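Local atomic coordinates of carbohydrate kinase, pfkB family (Enterococcus faecalis, PDB entry 3KTN), a protein that probably phosphorylates 2-keto-3-deoxygluconate or a related sugar substrate, as a magnesium-binding kinase of the ribokinase-like PfkB family. Residues Glu19-Leu23 against Glu93-Arg99; Ala42-Phe47 against Ile317-Val322; Glu124-Val130 against Lys156-Lys162; Gln249-Ser253 against Ser265-Leu270. All blocks are in the same frame, centred on the assembly; numbering follows the deposited sequence.

Interaction 1: Glu19-Leu23 against Glu93-Arg99; sequences EYLML and EMGYGIR
Leu23 N gives Glu93 OE2 a short and nearly straight hydrogen bond (2.8 Å, 171°), meeting the oxygen from above the carboxylate plane. Glutamate suits this buried place because it is gripped twice: OE1 forms a salt bridge to Arg61 of a third subunit, which should favour the ionised form. Arg99 is also shared between subunits: its NH2 hydrogen-bonds Tyr20 O (3.0 Å) in the carbonyl plane, on a lone pair, and also Thr312 O of a second subunit. A bend at chi3 (66°) turns the end of the arginine chain toward Tyr20. Two waters fill out the polar layer: one accepts from Arg99 NH1 and lies 2.7 Å from Met94 O, and the other donates to Leu21 O while accepting from Met94 N. Farther out, Tyr96 sets its edge on the face of Tyr20 in a T-shaped stack, with ring centres 5.0 Å apart and planes at 80°. Tyr96 CD1 sits over the middle of the Tyr20 ring. Segment 19-23 follows strand 12-16, and segment 93-99 starts at the last residue of the neighbouring parallel strand 88-93, in a four-stranded sheet consistent with the beta lid of PfkB sugar kinases, which here meets other subunits.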
loop_
_atom_site.group_PDB
_atom_site.type_symbol
_atom_site.label_atom_id
_atom_site.label_comp_id
_atom_site.label_asym_id
_atom_site.label_seq_id
_atom_site.Cartn_x
_atom_site.Cartn_y
_atom_site.Cartn_z
ATOM N N GLU A 19 1.260 -1.878 10.204
ATOM C CA GLU A 19 2.437 -2.233 10.991
ATOM C C GLU A 19 2.305 -1.735 12.436
ATOM O O GLU A 19 1.312 -2.053 13.094
ATOM C CB GLU A 19 3.691 -1.687 10.286
ATOM C CG GLU A 19 3.821 -2.248 8.834
ATOM C CD GLU A 19 5.042 -1.728 8.063
ATOM O OE1 GLU A 19 4.916 -1.447 6.854
ATOM O OE2 GLU A 19 6.134 -1.621 8.646
ATOM N N TYR A 20 3.281 -0.976 12.933
ATOM C CA TYR A 20 3.231 -0.448 14.303
ATOM C C TYR A 20 3.270 1.076 14.253
ATOM O O TYR A 20 3.715 1.731 15.198
ATOM C CB TYR A 20 4.428 -0.953 15.118
ATOM C CG TYR A 20 4.570 -2.460 15.126
ATOM C CD1 TYR A 20 3.829 -3.250 16.009
ATOM C CD2 TYR A 20 5.430 -3.096 14.228
ATOM C CE1 TYR A 20 3.946 -4.648 15.996
ATOM C CE2 TYR A 20 5.547 -4.488 14.205
ATOM C CZ TYR A 20 4.807 -5.250 15.090
ATOM O OH TYR A 20 4.922 -6.613 15.064
ATOM N N LEU A 21 2.796 1.626 13.143
ATOM C CA LEU A 21 2.791 3.070 12.931
ATOM C C LEU A 21 1.761 3.827 13.771
ATOM O O LEU A 21 0.732 3.276 14.178
ATOM C CB LEU A 21 2.570 3.368 11.440
ATOM C CG LEU A 21 3.649 2.804 10.516
ATOM C CD1 LEU A 21 3.211 2.941 9.061
ATOM C CD2 LEU A 21 4.959 3.554 10.757
HETATM N N MSE A 22 2.046 5.098 14.027
HETATM C CA MSE A 22 1.146 5.937 14.814
HETATM C C MSE A 22 0.348 6.831 13.880
HETATM O O MSE A 22 0.720 7.002 12.714
HETATM C CB MSE A 22 1.950 6.801 15.793
HETATM C CG MSE A 22 2.804 6.003 16.767
HETATM SE SE MSE A 22 3.904 7.132 17.924
HETATM C CE MSE A 22 5.473 7.237 16.829
ATOM N N LEU A 23 -0.745 7.392 14.391
ATOM C CA LEU A 23 -1.587 8.289 13.609
ATOM C C LEU A 23 -0.794 9.467 13.066
ATOM O O LEU A 23 -1.008 9.883 11.937
ATOM C CB LEU A 23 -2.754 8.813 14.453
ATOM C CG LEU A 23 -3.878 7.799 14.647
ATOM C CD1 LEU A 23 -4.890 8.328 15.655
ATOM C CD2 LEU A 23 -4.527 7.520 13.289
ATOM N N GLU A 93 -3.822 2.283 17.567
ATOM C CA GLU A 93 -2.425 2.415 17.154
ATOM C C GLU A 93 -1.686 1.295 17.871
ATOM O O GLU A 93 -1.542 1.327 19.090
ATOM C CB GLU A 93 -1.883 3.783 17.581
ATOM C CG GLU A 93 -2.511 4.957 16.836
ATOM C CD GLU A 93 -2.181 6.298 17.477
ATOM O OE1 GLU A 93 -2.930 6.711 18.388
ATOM O OE2 GLU A 93 -1.173 6.932 17.080
HETATM N N MSE A 94 -1.227 0.303 17.112
HETATM C CA MSE A 94 -0.556 -0.860 17.689
HETATM C C MSE A 94 0.777 -0.567 18.367
HETATM O O MSE A 94 1.668 0.047 17.784
HETATM C CB MSE A 94 -0.370 -1.940 16.619
HETATM C CG MSE A 94 -1.662 -2.300 15.887
HETATM SE SE MSE A 94 -3.140 -2.716 17.101
HETATM C CE MSE A 94 -3.842 -1.000 17.364
ATOM N N GLY A 95 0.889 -1.015 19.616
ATOM C CA GLY A 95 2.104 -0.828 20.381
ATOM C C GLY A 95 3.118 -1.920 20.078
ATOM O O GLY A 95 2.878 -2.818 19.262
ATOM N N TYR A 96 4.255 -1.845 20.755
ATOM C CA TYR A 96 5.340 -2.796 20.565
ATOM C C TYR A 96 6.190 -2.734 21.826
ATOM O O TYR A 96 6.469 -1.648 22.333
ATOM C CB TYR A 96 6.184 -2.364 19.366
ATOM C CG TYR A 96 7.269 -3.337 18.977
ATOM C CD1 TYR A 96 7.058 -4.278 17.972
ATOM C CD2 TYR A 96 8.517 -3.305 19.601
ATOM C CE1 TYR A 96 8.067 -5.163 17.589
ATOM C CE2 TYR A 96 9.530 -4.184 19.229
ATOM C CZ TYR A 96 9.297 -5.108 18.220
ATOM O OH TYR A 96 10.296 -5.967 17.828
ATOM N N GLY A 97 6.607 -3.887 22.331
ATOM C CA GLY A 97 7.422 -3.892 23.530
ATOM C C GLY A 97 6.762 -3.121 24.658
ATOM O O GLY A 97 5.590 -3.340 24.955
ATOM N N ILE A 98 7.489 -2.203 25.283
ATOM C CA ILE A 98 6.901 -1.448 26.385
ATOM C C ILE A 98 6.002 -0.296 25.926
ATOM O O ILE A 98 5.367 0.364 26.748
ATOM C CB ILE A 98 7.986 -0.893 27.339
ATOM C CG1 ILE A 98 8.899 0.077 26.589
ATOM C CG2 ILE A 98 8.788 -2.048 27.934
ATOM C CD1 ILE A 98 9.752 0.926 27.511
ATOM N N ARG A 99 5.947 -0.042 24.622
ATOM C CA ARG A 99 5.077 1.024 24.132
ATOM C C ARG A 99 3.678 0.427 24.036
ATOM O O ARG A 99 3.427 -0.465 23.226
ATOM C CB ARG A 99 5.530 1.524 22.762
ATOM C CG ARG A 99 4.645 2.620 22.178
ATOM C CD ARG A 99 5.372 3.356 21.036
ATOM N NE ARG A 99 5.610 2.505 19.868
ATOM C CZ ARG A 99 4.732 2.331 18.882
ATOM N NH1 ARG A 99 3.557 2.949 18.926
ATOM N NH2 ARG A 99 5.035 1.559 17.841
HETATM O O HOH W 1 1.348 2.682 17.128
HETATM O O HOH W 2 -0.660 0.868 14.248
#

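Interaction 2: Ala42-Phe47 against Ile317-Val322; sequences ANLAHF and IPLTTV
Ala42 CB fits against Ile317 CG2 at 3.5 Å, where helix 36-46 meets the loop that leads into helix 322-330, in the alpha/beta body of the ribokinase-like fold. The backbones come closest at Asn43-Pro318 and Phe47-Thr321, and Pro318, packed on Asn43, also touches Ala281 of helix 278-291. Next along, Phe47 lies beside Thr320, both side chains pointing the same way. Its CE1 is 3.6 Å from Thr320 O, and the ring edge meets Thr321 C in plane, while CD1 touches Val322 CG2 at 3.6 Å. A large flat ring suits this place because it can also meet Tyr288 and Phe302. Thr320 OG1 is satisfied by Asn306.

His46 belongs to the tight part too, its CB 3.2 Å from Thr320 O and its CE1 3.6 Å from Leu319 CD2. With CG anti to the carbonyl carbon (chi1 -87°), it folds back over its own helix, and ND1 donates to Ala42 O (3.0 Å), reaching it from the opposite face of the carbonyl plane to His46 N. Its NE2 reaches Glu24 of a neighbouring subunit. The looser, watered side begins at Thr321, the N-cap of helix 322-330, whose OG1 caps Gln324 N. There a single water makes the polar link, donating to His46 O (2.7 Å) and accepting from Val322 N (3.1 Å).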
loop_
_atom_site.group_PDB
_atom_site.type_symbol
_atom_site.label_atom_id
_atom_site.label_comp_id
_atom_site.label_asym_id
_atom_site.label_seq_id
_atom_site.Cartn_x
_atom_site.Cartn_y
_atom_site.Cartn_z
ATOM N N ALA A 42 -18.621 -14.067 14.839
ATOM C CA ALA A 42 -17.709 -14.364 13.736
ATOM C C ALA A 42 -16.918 -15.630 14.042
ATOM O O ALA A 42 -16.800 -16.516 13.197
ATOM C CB ALA A 42 -16.746 -13.194 13.506
ATOM N N ASN A 43 -16.380 -15.716 15.254
ATOM C CA ASN A 43 -15.603 -16.884 15.643
ATOM C C ASN A 43 -16.492 -18.129 15.692
ATOM O O ASN A 43 -16.104 -19.195 15.214
ATOM C CB ASN A 43 -14.942 -16.666 17.006
ATOM C CG ASN A 43 -13.759 -17.586 17.226
ATOM O OD1 ASN A 43 -13.550 -18.541 16.468
ATOM N ND2 ASN A 43 -12.978 -17.311 18.263
ATOM N N LEU A 44 -17.681 -17.993 16.277
ATOM C CA LEU A 44 -18.619 -19.115 16.366
ATOM C C LEU A 44 -19.051 -19.575 14.962
ATOM O O LEU A 44 -19.238 -20.768 14.725
ATOM C CB LEU A 44 -19.841 -18.717 17.203
ATOM C CG LEU A 44 -19.563 -18.506 18.698
ATOM C CD1 LEU A 44 -20.815 -18.003 19.405
ATOM C CD2 LEU A 44 -19.087 -19.816 19.316
ATOM N N ALA A 45 -19.204 -18.633 14.034
ATOM C CA ALA A 45 -19.581 -18.996 12.668
ATOM C C ALA A 45 -18.420 -19.773 12.047
ATOM O O ALA A 45 -18.625 -20.711 11.276
ATOM C CB ALA A 45 -19.891 -17.743 11.844
ATOM N N HIS A 46 -17.196 -19.385 12.386
ATOM C CA HIS A 46 -16.031 -20.087 11.867
ATOM C C HIS A 46 -15.916 -21.463 12.509
ATOM O O HIS A 46 -15.225 -22.341 11.994
ATOM C CB HIS A 46 -14.753 -19.276 12.105
ATOM C CG HIS A 46 -14.461 -18.297 11.012
ATOM N ND1 HIS A 46 -15.285 -17.229 10.733
ATOM C CD2 HIS A 46 -13.477 -18.267 10.081
ATOM C CE1 HIS A 46 -14.826 -16.586 9.673
ATOM N NE2 HIS A 46 -13.730 -17.200 9.260
ATOM N N PHE A 47 -16.587 -21.639 13.646
ATOM C CA PHE A 47 -16.596 -22.924 14.331
ATOM C C PHE A 47 -17.770 -23.726 13.769
ATOM O O PHE A 47 -18.091 -24.815 14.248
ATOM C CB PHE A 47 -16.757 -22.744 15.847
ATOM C CG PHE A 47 -15.508 -22.271 16.549
ATOM C CD1 PHE A 47 -14.244 -22.534 16.022
ATOM C CD2 PHE A 47 -15.596 -21.614 17.776
ATOM C CE1 PHE A 47 -13.081 -22.155 16.710
ATOM C CE2 PHE A 47 -14.441 -21.232 18.469
ATOM C CZ PHE A 47 -13.183 -21.504 17.932
ATOM N N ILE A 317 -11.365 -9.435 15.229
ATOM C CA ILE A 317 -12.037 -10.674 14.851
ATOM C C ILE A 317 -11.192 -11.930 14.988
ATOM O O ILE A 317 -10.156 -12.059 14.341
ATOM C CB ILE A 317 -12.551 -10.621 13.393
ATOM C CG1 ILE A 317 -13.257 -9.287 13.114
ATOM C CG2 ILE A 317 -13.517 -11.778 13.150
ATOM C CD1 ILE A 317 -14.551 -9.102 13.859
ATOM N N PRO A 318 -11.634 -12.878 15.834
ATOM C CA PRO A 318 -10.913 -14.141 16.043
ATOM C C PRO A 318 -11.327 -15.071 14.905
ATOM O O PRO A 318 -12.407 -15.672 14.944
ATOM C CB PRO A 318 -11.443 -14.641 17.396
ATOM C CG PRO A 318 -12.102 -13.420 18.017
ATOM C CD PRO A 318 -12.700 -12.719 16.833
ATOM N N LEU A 319 -10.481 -15.161 13.886
ATOM C CA LEU A 319 -10.747 -15.992 12.717
ATOM C C LEU A 319 -10.053 -17.348 12.847
ATOM O O LEU A 319 -9.072 -17.629 12.145
ATOM C CB LEU A 319 -10.260 -15.269 11.455
ATOM C CG LEU A 319 -10.917 -13.909 11.168
ATOM C CD1 LEU A 319 -10.086 -13.132 10.173
ATOM C CD2 LEU A 319 -12.323 -14.110 10.635
ATOM N N THR A 320 -10.567 -18.180 13.750
ATOM C CA THR A 320 -10.010 -19.506 13.992
ATOM C C THR A 320 -11.037 -20.601 13.724
ATOM O O THR A 320 -12.240 -20.346 13.703
ATOM C CB THR A 320 -9.509 -19.652 15.456
ATOM O OG1 THR A 320 -10.575 -19.348 16.367
ATOM C CG2 THR A 320 -8.345 -18.706 15.715
ATOM N N THR A 321 -10.553 -21.817 13.496
ATOM C CA THR A 321 -11.431 -22.952 13.246
ATOM C C THR A 321 -11.144 -24.022 14.296
ATOM O O THR A 321 -10.092 -24.000 14.940
ATOM C CB THR A 321 -11.190 -23.557 11.853
ATOM O OG1 THR A 321 -9.873 -24.120 11.803
ATOM C CG2 THR A 321 -11.324 -22.489 10.776
ATOM N N VAL A 322 -12.078 -24.951 14.467
ATOM C CA VAL A 322 -11.916 -26.027 15.441
ATOM C C VAL A 322 -10.672 -26.851 15.136
ATOM O O VAL A 322 -9.913 -27.195 16.042
ATOM C CB VAL A 322 -13.157 -26.957 15.465
ATOM C CG1 VAL A 322 -12.944 -28.097 16.467
ATOM C CG2 VAL A 322 -14.387 -26.161 15.855
HETATM O O HOH W 3 -14.403 -24.842 12.404
#

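Interaction 3: Glu124-Val130 against Lys156-Lys162; sequences EAFLAEV and KAHAYQK
Leu127 lays its CB over one face of the Tyr160 ring, offset toward the rim, in a CH-pi contact of 4.3 Å to the ring centre. The segments carry helix 123-127 with the turn after it, and the last turn of helix 144-159; they lead into the adjacent parallel strands 132-135 and 163-167 of the large sheet in this ribokinase-like fold. Helix 144-159 closes with a Schellman motif, in which Gln161 takes positive phi and two backbone bonds return to the last turn; a type I turn runs from Leu127 to Val130.

A branched aliphatic side chain suits position 127, since its two methyls serve different neighbours: CD1 meets Lys156 CB at 3.5 Å, and CD2 meets Ala157 CB at 3.8 Å. The small alanine lets the leucine end come close to the second helix. At the exposed rim, the Glu124 carboxylate lies near Tyr160 OH and Lys156, as a long salt bridge to Lys156 NZ would suggest, but it is modelled too close to its neighbours for its exact placing to be trusted.

On the far side of Leu127, Lys162 bends at chi2 (-59°) and then runs straight, carrying its aliphatic part past the leucine to the backbone of the turn. Its NZ donates to Val130 O at 2.9 Å, tilted 23° from the carbonyl plane.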
loop_
_atom_site.group_PDB
_atom_site.type_symbol
_atom_site.label_atom_id
_atom_site.label_comp_id
_atom_site.label_asym_id
_atom_site.label_seq_id
_atom_site.Cartn_x
_atom_site.Cartn_y
_atom_site.Cartn_z
ATOM N N GLU A 124 -39.613 -11.333 19.803
ATOM C CA GLU A 124 -40.464 -12.521 19.791
ATOM C C GLU A 124 -40.108 -13.402 18.597
ATOM O O GLU A 124 -39.845 -14.596 18.745
ATOM C CB GLU A 124 -41.936 -12.113 19.691
ATOM C CG GLU A 124 -42.453 -11.270 20.844
ATOM C CD GLU A 124 -43.026 -12.107 21.971
ATOM O OE1 GLU A 124 -43.932 -12.927 21.700
ATOM O OE2 GLU A 124 -42.580 -11.944 23.125
ATOM N N ALA A 125 -40.102 -12.799 17.412
ATOM C CA ALA A 125 -39.790 -13.518 16.181
ATOM C C ALA A 125 -38.371 -14.078 16.151
ATOM O O ALA A 125 -38.143 -15.178 15.640
ATOM C CB ALA A 125 -40.009 -12.606 14.985
ATOM N N PHE A 126 -37.418 -13.324 16.697
ATOM C CA PHE A 126 -36.027 -13.765 16.699
ATOM C C PHE A 126 -35.820 -14.947 17.628
ATOM O O PHE A 126 -35.264 -15.973 17.226
ATOM C CB PHE A 126 -35.092 -12.629 17.127
ATOM C CG PHE A 126 -35.313 -11.345 16.383
ATOM C CD1 PHE A 126 -35.821 -11.347 15.086
ATOM C CD2 PHE A 126 -34.996 -10.126 16.974
ATOM C CE1 PHE A 126 -36.008 -10.155 14.388
ATOM C CE2 PHE A 126 -35.177 -8.928 16.284
ATOM C CZ PHE A 126 -35.686 -8.943 14.987
ATOM N N LEU A 127 -36.266 -14.795 18.871
ATOM C CA LEU A 127 -36.125 -15.844 19.871
ATOM C C LEU A 127 -36.685 -17.177 19.386
ATOM O O LEU A 127 -36.168 -18.238 19.731
ATOM C CB LEU A 127 -36.809 -15.418 21.172
ATOM C CG LEU A 127 -36.100 -14.287 21.922
ATOM C CD1 LEU A 127 -36.996 -13.749 23.029
ATOM C CD2 LEU A 127 -34.788 -14.806 22.493
ATOM N N ALA A 128 -37.730 -17.117 18.566
ATOM C CA ALA A 128 -38.358 -18.323 18.036
ATOM C C ALA A 128 -37.440 -19.114 17.108
ATOM O O ALA A 128 -37.695 -20.284 16.826
ATOM C CB ALA A 128 -39.644 -17.957 17.299
ATOM N N GLU A 129 -36.366 -18.488 16.638
ATOM C CA GLU A 129 -35.452 -19.171 15.732
ATOM C C GLU A 129 -34.048 -19.419 16.273
ATOM O O GLU A 129 -33.171 -19.873 15.538
ATOM C CB GLU A 129 -35.366 -18.400 14.416
ATOM C CG GLU A 129 -36.644 -18.463 13.596
ATOM C CD GLU A 129 -36.576 -17.605 12.350
ATOM O OE1 GLU A 129 -35.630 -17.784 11.549
ATOM O OE2 GLU A 129 -37.470 -16.751 12.169
ATOM N N VAL A 130 -33.832 -19.135 17.553
ATOM C CA VAL A 130 -32.520 -19.345 18.159
ATOM C C VAL A 130 -32.633 -20.164 19.436
ATOM O O VAL A 130 -33.683 -20.181 20.077
ATOM C CB VAL A 130 -31.833 -18.002 18.501
ATOM C CG1 VAL A 130 -31.641 -17.182 17.236
ATOM C CG2 VAL A 130 -32.659 -17.233 19.520
ATOM N N LYS A 156 -37.420 -11.812 28.029
ATOM C CA LYS A 156 -38.111 -12.571 26.995
ATOM C C LYS A 156 -37.409 -13.902 26.736
ATOM O O LYS A 156 -38.048 -14.956 26.727
ATOM C CB LYS A 156 -38.180 -11.749 25.707
ATOM C CG LYS A 156 -39.592 -11.471 25.231
ATOM C CD LYS A 156 -39.778 -10.010 24.845
ATOM C CE LYS A 156 -41.198 -9.750 24.363
ATOM N NZ LYS A 156 -41.463 -8.307 24.108
ATOM N N ALA A 157 -36.095 -13.854 26.530
ATOM C CA ALA A 157 -35.315 -15.064 26.274
ATOM C C ALA A 157 -35.569 -16.082 27.377
ATOM O O ALA A 157 -35.692 -17.280 27.120
ATOM C CB ALA A 157 -33.828 -14.728 26.207
ATOM N N HIS A 158 -35.639 -15.592 28.609
ATOM C CA HIS A 158 -35.888 -16.452 29.756
ATOM C C HIS A 158 -37.257 -17.120 29.627
ATOM O O HIS A 158 -37.388 -18.327 29.825
ATOM C CB HIS A 158 -35.828 -15.642 31.048
ATOM C CG HIS A 158 -36.059 -16.461 32.278
ATOM N ND1 HIS A 158 -35.271 -17.545 32.605
ATOM C CD2 HIS A 158 -37.000 -16.375 33.246
ATOM C CE1 HIS A 158 -35.719 -18.090 33.721
ATOM N NE2 HIS A 158 -36.768 -17.399 34.131
ATOM N N ALA A 159 -38.269 -16.325 29.287
ATOM C CA ALA A 159 -39.627 -16.833 29.120
ATOM C C ALA A 159 -39.658 -17.955 28.089
ATOM O O ALA A 159 -40.262 -19.004 28.323
ATOM C CB ALA A 159 -40.557 -15.706 28.690
ATOM N N TYR A 160 -39.015 -17.731 26.947
ATOM C CA TYR A 160 -38.968 -18.734 25.888
ATOM C C TYR A 160 -38.034 -19.874 26.266
ATOM O O TYR A 160 -37.837 -20.813 25.492
ATOM C CB TYR A 160 -38.486 -18.111 24.578
ATOM C CG TYR A 160 -39.514 -17.271 23.861
ATOM C CD1 TYR A 160 -40.114 -16.178 24.487
ATOM C CD2 TYR A 160 -39.866 -17.553 22.541
ATOM C CE1 TYR A 160 -41.039 -15.383 23.812
ATOM C CE2 TYR A 160 -40.789 -16.764 21.857
ATOM C CZ TYR A 160 -41.371 -15.682 22.497
ATOM O OH TYR A 160 -42.280 -14.900 21.820
ATOM N N GLN A 161 -37.455 -19.788 27.456
ATOM C CA GLN A 161 -36.538 -20.819 27.917
ATOM C C GLN A 161 -35.316 -20.936 27.009
ATOM O O GLN A 161 -34.801 -22.031 26.777
ATOM C CB GLN A 161 -37.258 -22.167 27.997
ATOM C CG GLN A 161 -38.232 -22.280 29.158
ATOM C CD GLN A 161 -39.029 -23.567 29.116
ATOM O OE1 GLN A 161 -39.905 -23.741 28.266
ATOM N NE2 GLN A 161 -38.722 -24.484 30.026
ATOM N N LYS A 162 -34.863 -19.799 26.490
ATOM C CA LYS A 162 -33.688 -19.770 25.626
ATOM C C LYS A 162 -32.473 -19.518 26.505
ATOM O O LYS A 162 -32.547 -18.747 27.463
ATOM C CB LYS A 162 -33.804 -18.647 24.589
ATOM C CG LYS A 162 -35.002 -18.767 23.662
ATOM C CD LYS A 162 -34.975 -20.075 22.892
ATOM C CE LYS A 162 -36.170 -20.191 21.965
ATOM N NZ LYS A 162 -36.106 -21.445 21.171
#

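Interaction 4: Gln249-Ser253 against Ser265-Leu270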
loop_
_atom_site.group_PDB
_atom_site.type_symbol
_atom_site.label_atom_id
_atom_site.label_comp_id
_atom_site.label_asym_id
_atom_site.label_seq_id
_atom_site.Cartn_x
_atom_site.Cartn_y
_atom_site.Cartn_z
ATOM N N GLN A 249 8.555 -13.876 30.279
ATOM C CA GLN A 249 7.344 -14.352 29.612
ATOM C C GLN A 249 5.996 -13.916 30.179
ATOM O O GLN A 249 5.861 -13.640 31.370
ATOM C CB GLN A 249 7.360 -15.877 29.558
ATOM C CG GLN A 249 8.644 -16.479 29.036
ATOM C CD GLN A 249 8.529 -17.977 28.847
ATOM O OE1 GLN A 249 7.726 -18.450 28.043
ATOM N NE2 GLN A 249 9.327 -18.734 29.595
ATOM N N ASN A 250 5.001 -13.872 29.296
ATOM C CA ASN A 250 3.632 -13.529 29.664
ATOM C C ASN A 250 2.802 -14.791 29.464
ATOM O O ASN A 250 3.097 -15.601 28.586
ATOM C CB ASN A 250 3.087 -12.408 28.783
ATOM C CG ASN A 250 3.718 -11.067 29.095
ATOM O OD1 ASN A 250 3.677 -10.601 30.234
ATOM N ND2 ASN A 250 4.297 -10.433 28.081
ATOM N N TYR A 251 1.765 -14.961 30.274
ATOM C CA TYR A 251 0.936 -16.154 30.175
ATOM C C TYR A 251 -0.546 -15.852 30.225
ATOM O O TYR A 251 -0.973 -14.838 30.768
ATOM C CB TYR A 251 1.264 -17.114 31.316
ATOM C CG TYR A 251 2.695 -17.573 31.344
ATOM C CD1 TYR A 251 3.076 -18.763 30.727
ATOM C CD2 TYR A 251 3.674 -16.820 31.993
ATOM C CE1 TYR A 251 4.399 -19.195 30.756
ATOM C CE2 TYR A 251 5.001 -17.239 32.028
ATOM C CZ TYR A 251 5.355 -18.427 31.409
ATOM O OH TYR A 251 6.662 -18.855 31.442
ATOM N N LEU A 252 -1.328 -16.756 29.656
ATOM C CA LEU A 252 -2.765 -16.621 29.672
ATOM C C LEU A 252 -3.307 -17.903 30.279
ATOM O O LEU A 252 -2.837 -18.996 29.966
ATOM C CB LEU A 252 -3.323 -16.449 28.261
ATOM C CG LEU A 252 -4.822 -16.129 28.259
ATOM C CD1 LEU A 252 -5.021 -14.724 28.836
ATOM C CD2 LEU A 252 -5.399 -16.223 26.845
ATOM N N SER A 253 -4.296 -17.769 31.150
ATOM C CA SER A 253 -4.896 -18.929 31.783
ATOM C C SER A 253 -6.401 -18.740 31.850
ATOM O O SER A 253 -6.884 -17.676 32.231
ATOM C CB SER A 253 -4.329 -19.112 33.194
ATOM O OG SER A 253 -4.723 -20.363 33.721
ATOM N N SER A 265 -7.194 -23.954 33.398
ATOM C CA SER A 265 -6.271 -24.504 32.413
ATOM C C SER A 265 -4.856 -24.194 32.883
ATOM O O SER A 265 -4.661 -23.358 33.765
ATOM C CB SER A 265 -6.493 -23.860 31.044
ATOM O OG SER A 265 -5.885 -22.582 30.988
ATOM N N GLU A 266 -3.869 -24.869 32.308
ATOM C CA GLU A 266 -2.486 -24.602 32.681
ATOM C C GLU A 266 -2.073 -23.309 31.983
ATOM O O GLU A 266 -2.609 -22.990 30.925
ATOM C CB GLU A 266 -1.583 -25.757 32.237
ATOM C CG GLU A 266 -1.732 -26.136 30.771
ATOM C CD GLU A 266 -0.747 -27.216 30.346
ATOM O OE1 GLU A 266 -0.740 -28.297 30.979
ATOM O OE2 GLU A 266 0.018 -26.984 29.380
ATOM N N LYS A 267 -1.145 -22.564 32.580
ATOM C CA LYS A 267 -0.670 -21.314 31.988
ATOM C C LYS A 267 -0.152 -21.559 30.575
ATOM O O LYS A 267 0.621 -22.486 30.343
ATOM C CB LYS A 267 0.475 -20.705 32.804
ATOM C CG LYS A 267 0.118 -20.227 34.192
ATOM C CD LYS A 267 1.273 -19.424 34.793
ATOM C CE LYS A 267 2.600 -20.196 34.749
ATOM N NZ LYS A 267 3.753 -19.376 35.243
ATOM N N ARG A 268 -0.571 -20.720 29.638
ATOM C CA ARG A 268 -0.137 -20.848 28.249
ATOM C C ARG A 268 0.719 -19.640 27.896
ATOM O O ARG A 268 0.295 -18.493 28.091
ATOM C CB ARG A 268 -1.345 -20.873 27.311
ATOM C CG ARG A 268 -2.420 -21.885 27.653
ATOM C CD ARG A 268 -2.084 -23.249 27.108
ATOM N NE ARG A 268 -1.683 -23.165 25.711
ATOM C CZ ARG A 268 -1.546 -24.216 24.908
ATOM N NH1 ARG A 268 -1.788 -25.438 25.365
ATOM N NH2 ARG A 268 -1.147 -24.046 23.653
ATOM N N PRO A 269 1.943 -19.871 27.393
ATOM C CA PRO A 269 2.789 -18.726 27.032
ATOM C C PRO A 269 1.964 -17.850 26.077
ATOM O O PRO A 269 1.290 -18.368 25.187
ATOM C CB PRO A 269 3.981 -19.383 26.336
ATOM C CG PRO A 269 4.072 -20.725 27.017
ATOM C CD PRO A 269 2.621 -21.148 27.110
ATOM N N LEU A 270 2.008 -16.537 26.272
ATOM C CA LEU A 270 1.237 -15.611 25.448
ATOM C C LEU A 270 2.116 -14.614 24.694
ATOM O O LEU A 270 2.961 -13.942 25.291
ATOM C CB LEU A 270 0.251 -14.843 26.334
ATOM C CG LEU A 270 -0.654 -13.782 25.698
ATOM C CD1 LEU A 270 -1.707 -14.444 24.843
ATOM C CD2 LEU A 270 -1.317 -12.964 26.802
HETATM O O HOH W 4 5.513 -14.636 26.506
HETATM O O HOH W 5 2.830 -11.312 25.523
#
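Tyr251, Leu270 and Leu252 lose the most surface where strands 250-257 and 262-269 pair as an antiparallel beta hairpin at the edge of the large sheet. Lys267 lies over one face of the Tyr251 ring: NZ stands above its centre in a cation-pi contact of 4.1 Å, 13° off the normal, and CE adds a CH-pi contact beside it. The lysine chain bends at chi3 (-53°) to bring its ammonium there. Pro269 CG touches Tyr251 CE1 at 4.1 Å.

Leu252 pairs with Arg268 as the hydrogen-bonded pair, its N donating to Arg268 O at 2.8 Å and its O accepting from Arg268 N at 2.9 Å. Leu252 and the aliphatic part of Arg268 face helix 296-310, while Leu270 packs beside Leu252, against Arg243 and His311. Leu270 N donates to Asn250 O (2.7 Å), and its CD2 lies 4.3 Å from Leu252 CB. Two waters link Leu270 O to Asn250, one through N and one through ND2.

Proline is tolerated opposite Tyr251 because a non-hydrogen-bonded pair needs no N-H from it. The chemistry thus divides the hairpin, with Leu252 and Arg268 on the helix-covered face and a lysine-covered tyrosine suited to the more exposed one.

Overall arrangement
Three of the contacts gather round the magnesium site formed by Asp274 and Ile276. The side chain of Pro318 in interaction 2 is about 6 Å from the ion, while those of Met94 in interaction 1 and Leu270 in interaction 4 are each about 9 Å from it; Met94 comes within about 4 Å of the Ile276 side chain. The centres of interactions 1, 2 and 4 lie 21 to 26 Å apart, without touching. Interactions 1 and 2 also meet across subunits, Met22 of one copy packing on Leu319 of another. Interaction 3 lies away from the site, its centre about 43 Å from that of interaction 1, across the chain's centre.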